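Local coordinates for 0.19 alpha-amylase inhibitor (Triticum aestivum, PDB 1HSS), which inhibits alpha-amylases as a disulfide-rich homodimer of the cereal trypsin/alpha-amylase inhibitor family, at residues T91-T96 with D117-P122. Numbering follows the deposited sequence.
Sequences TAASIT and DVAAYP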
ATOM      1  N   THR A  91      -3.728  -3.311  -3.526  1.00 19.13           N
ATOM      2  CA  THR A  91      -4.189  -3.387  -2.123  1.00 19.27           C
ATOM      3  C   THR A  91      -3.570  -4.584  -1.358  1.00 17.66           C
ATOM      4  O   THR A  91      -2.943  -4.429  -0.303  1.00 18.22           O
ATOM      5  CB  THR A  91      -5.746  -3.480  -2.062  1.00 15.76           C
ATOM      6  OG1 THR A  91      -6.311  -2.374  -2.767  1.00 17.22           O
ATOM      7  CG2 THR A  91      -6.258  -3.480  -0.632  1.00 14.03           C
ATOM      8  N   ALA A  92      -3.581  -5.743  -1.998  1.00 16.18           N
ATOM      9  CA  ALA A  92      -2.939  -6.906  -1.429  1.00 17.40           C
ATOM     10  C   ALA A  92      -1.426  -6.676  -1.166  1.00 18.96           C
ATOM     11  O   ALA A  92      -0.913  -7.047  -0.107  1.00 19.71           O
ATOM     12  CB  ALA A  92      -3.170  -8.113  -2.351  1.00 16.86           C
ATOM     13  N   ALA A  93      -0.750  -5.960  -2.070  1.00 20.34           N
ATOM     14  CA  ALA A  93       0.687  -5.668  -1.966  1.00 17.68           C
ATOM     15  C   ALA A  93       1.056  -4.782  -0.766  1.00 19.91           C
ATOM     16  O   ALA A  93       2.225  -4.702  -0.387  1.00 17.88           O
ATOM     17  CB  ALA A  93       1.180  -5.003  -3.267  1.00 17.20           C
ATOM     18  N   SER A  94       0.085  -4.087  -0.180  1.00 19.47           N
ATOM     19  CA  SER A  94       0.405  -3.119   0.871  1.00 17.02           C
ATOM     20  C   SER A  94      -0.340  -3.380   2.181  1.00 16.56           C
ATOM     21  O   SER A  94      -0.297  -2.565   3.104  1.00 18.55           O
ATOM     22  CB  SER A  94       0.089  -1.715   0.371  1.00 19.94           C
ATOM     23  OG  SER A  94      -1.255  -1.658  -0.059  1.00 17.47           O
ATOM     24  N   ILE A  95      -0.912  -4.570   2.312  1.00 14.24           N
ATOM     25  CA  ILE A  95      -1.615  -4.967   3.549  1.00 16.51           C
ATOM     26  C   ILE A  95      -0.654  -5.044   4.743  1.00 16.10           C
ATOM     27  O   ILE A  95      -0.945  -4.601   5.853  1.00 18.02           O
ATOM     28  CB  ILE A  95      -2.323  -6.331   3.367  1.00 13.39           C
ATOM     29  CG1 ILE A  95      -3.552  -6.159   2.471  1.00 11.69           C
ATOM     30  CG2 ILE A  95      -2.705  -6.917   4.728  1.00 11.89           C
ATOM     31  CD1 ILE A  95      -4.301  -7.456   2.208  1.00 21.20           C
ATOM     32  N   THR A  96       0.576  -5.361   4.386  1.00 17.44           N
ATOM     33  CA  THR A  96       1.729  -5.460   5.267  1.00 16.50           C
ATOM     34  C   THR A  96       2.213  -4.030   5.731  1.00 18.15           C
ATOM     35  O   THR A  96       2.384  -3.767   6.938  1.00 16.65           O
ATOM     36  CB  THR A  96       2.781  -6.331   4.462  1.00 16.03           C
ATOM     37  OG1 THR A  96       3.603  -7.083   5.346  1.00 21.41           O
ATOM     38  CG2 THR A  96       3.579  -5.523   3.516  1.00  6.50           C
ATOM     39  N   ASP A 117       6.265  -8.244  -5.611  1.00 27.75           N
ATOM     40  CA  ASP A 117       5.893  -9.490  -6.282  1.00 27.85           C
ATOM     41  C   ASP A 117       4.370  -9.694  -6.347  1.00 25.30           C
ATOM     42  O   ASP A 117       3.830 -10.008  -7.403  1.00 21.77           O
ATOM     43  CB  ASP A 117       6.588 -10.688  -5.602  1.00 33.75           C
ATOM     44  CG  ASP A 117       6.354 -10.748  -4.064  1.00 35.48           C
ATOM     45  OD1 ASP A 117       6.488  -9.715  -3.360  1.00 31.48           O
ATOM     46  OD2 ASP A 117       6.134 -11.871  -3.548  1.00 39.83           O
ATOM     47  N   VAL A 118       3.682  -9.310  -5.274  1.00 24.71           N
ATOM     48  CA  VAL A 118       2.223  -9.356  -5.212  1.00 22.21           C
ATOM     49  C   VAL A 118       1.564  -8.271  -6.078  1.00 22.66           C
ATOM     50  O   VAL A 118       0.506  -8.497  -6.657  1.00 22.44           O
ATOM     51  CB  VAL A 118       1.742  -9.213  -3.743  1.00 20.05           C
ATOM     52  CG1 VAL A 118       0.213  -9.202  -3.669  1.00 14.90           C
ATOM     53  CG2 VAL A 118       2.305 -10.337  -2.902  1.00 16.59           C
ATOM     54  N   ALA A 119       2.174  -7.086  -6.148  1.00 23.81           N
ATOM     55  CA  ALA A 119       1.686  -6.010  -7.017  1.00 26.24           C
ATOM     56  C   ALA A 119       1.780  -6.349  -8.520  1.00 28.81           C
ATOM     57  O   ALA A 119       1.056  -5.801  -9.350  1.00 30.74           O
ATOM     58  CB  ALA A 119       2.444  -4.723  -6.722  1.00 21.82           C
ATOM     59  N   ALA A 120       2.654  -7.283  -8.852  1.00 28.49           N
ATOM     60  CA  ALA A 120       2.852  -7.697 -10.227  1.00 31.75           C
ATOM     61  C   ALA A 120       2.180  -9.022 -10.598  1.00 31.51           C
ATOM     62  O   ALA A 120       2.409  -9.561 -11.665  1.00 30.74           O
ATOM     63  CB  ALA A 120       4.326  -7.774 -10.508  1.00 30.16           C
ATOM     64  N   TYR A 121       1.398  -9.576  -9.687  1.00 34.79           N
ATOM     65  CA  TYR A 121       0.611 -10.785  -9.942  1.00 37.42           C
ATOM     66  C   TYR A 121      -0.140 -10.732 -11.301  1.00 43.26           C
ATOM     67  O   TYR A 121      -0.640  -9.678 -11.695  1.00 44.46           O
ATOM     68  CB  TYR A 121      -0.363 -10.976  -8.761  1.00 29.75           C
ATOM     69  CG  TYR A 121      -1.226 -12.212  -8.813  1.00 28.89           C
ATOM     70  CD1 TYR A 121      -2.437 -12.196  -9.492  1.00 31.40           C
ATOM     71  CD2 TYR A 121      -0.813 -13.398  -8.228  1.00 25.18           C
ATOM     72  CE1 TYR A 121      -3.200 -13.312  -9.600  1.00 30.99           C
ATOM     73  CE2 TYR A 121      -1.567 -14.529  -8.330  1.00 29.85           C
ATOM     74  CZ  TYR A 121      -2.762 -14.482  -9.025  1.00 32.98           C
ATOM     75  OH  TYR A 121      -3.539 -15.609  -9.182  1.00 33.83           O
ATOM     76  N   PRO A 122      -0.153 -11.845 -12.074  1.00 50.12           N
ATOM     77  CA  PRO A 122       0.214 -13.223 -11.746  1.00 55.72           C
ATOM     78  C   PRO A 122       1.619 -13.599 -12.197  1.00 62.46           C
ATOM     79  O   PRO A 122       1.947 -14.773 -12.306  1.00 64.07           O
ATOM     80  CB  PRO A 122      -0.842 -14.053 -12.478  1.00 54.35           C
ATOM     81  CG  PRO A 122      -1.463 -13.133 -13.479  1.00 53.63           C
ATOM     82  CD  PRO A 122      -0.756 -11.808 -13.412  1.00 52.51           C
TER
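Ala92 packs against Val118, its CB lying 3.8 Å from Val118 CG1. That branch of the valine stands anti to the backbone N (chi1 178°), which brings it up against both the Ala92 methyl and Ala93 N, 3.7 Å from CG1. Ala93 carries the larger share of the contact. Its CB points at the 117-119 helical turn and touches Ala119 CB at 3.7 Å, with Ala119 N at the same distance, while Val118 CB sits 4.3 Å from Ala93 CB. The small alanine side chains are consistent with a close approach of the backbones, the CA atoms of Ala93 and Val118 being 5.1 Å apart. A type I beta turn from Ala92 to Ile95 carries the chain away after Ala93, and Ser94 takes the N-cap position of helix 95-98. The apolar patch thus packs helix 85-92 and the turn that follows it against helix 116-119, the last of the chain. Backbone hydrogen bonding links Ala93 to Cys115, whose disulfide to Cys54 ties this C-terminal segment covalently to helix 53-67 of the disulfide-rich helical core. Val118 also touches Tyr58 of that helix, and Ala119 packs on Leu90 of the second subunit, so the buried contact reaches the dimer interface.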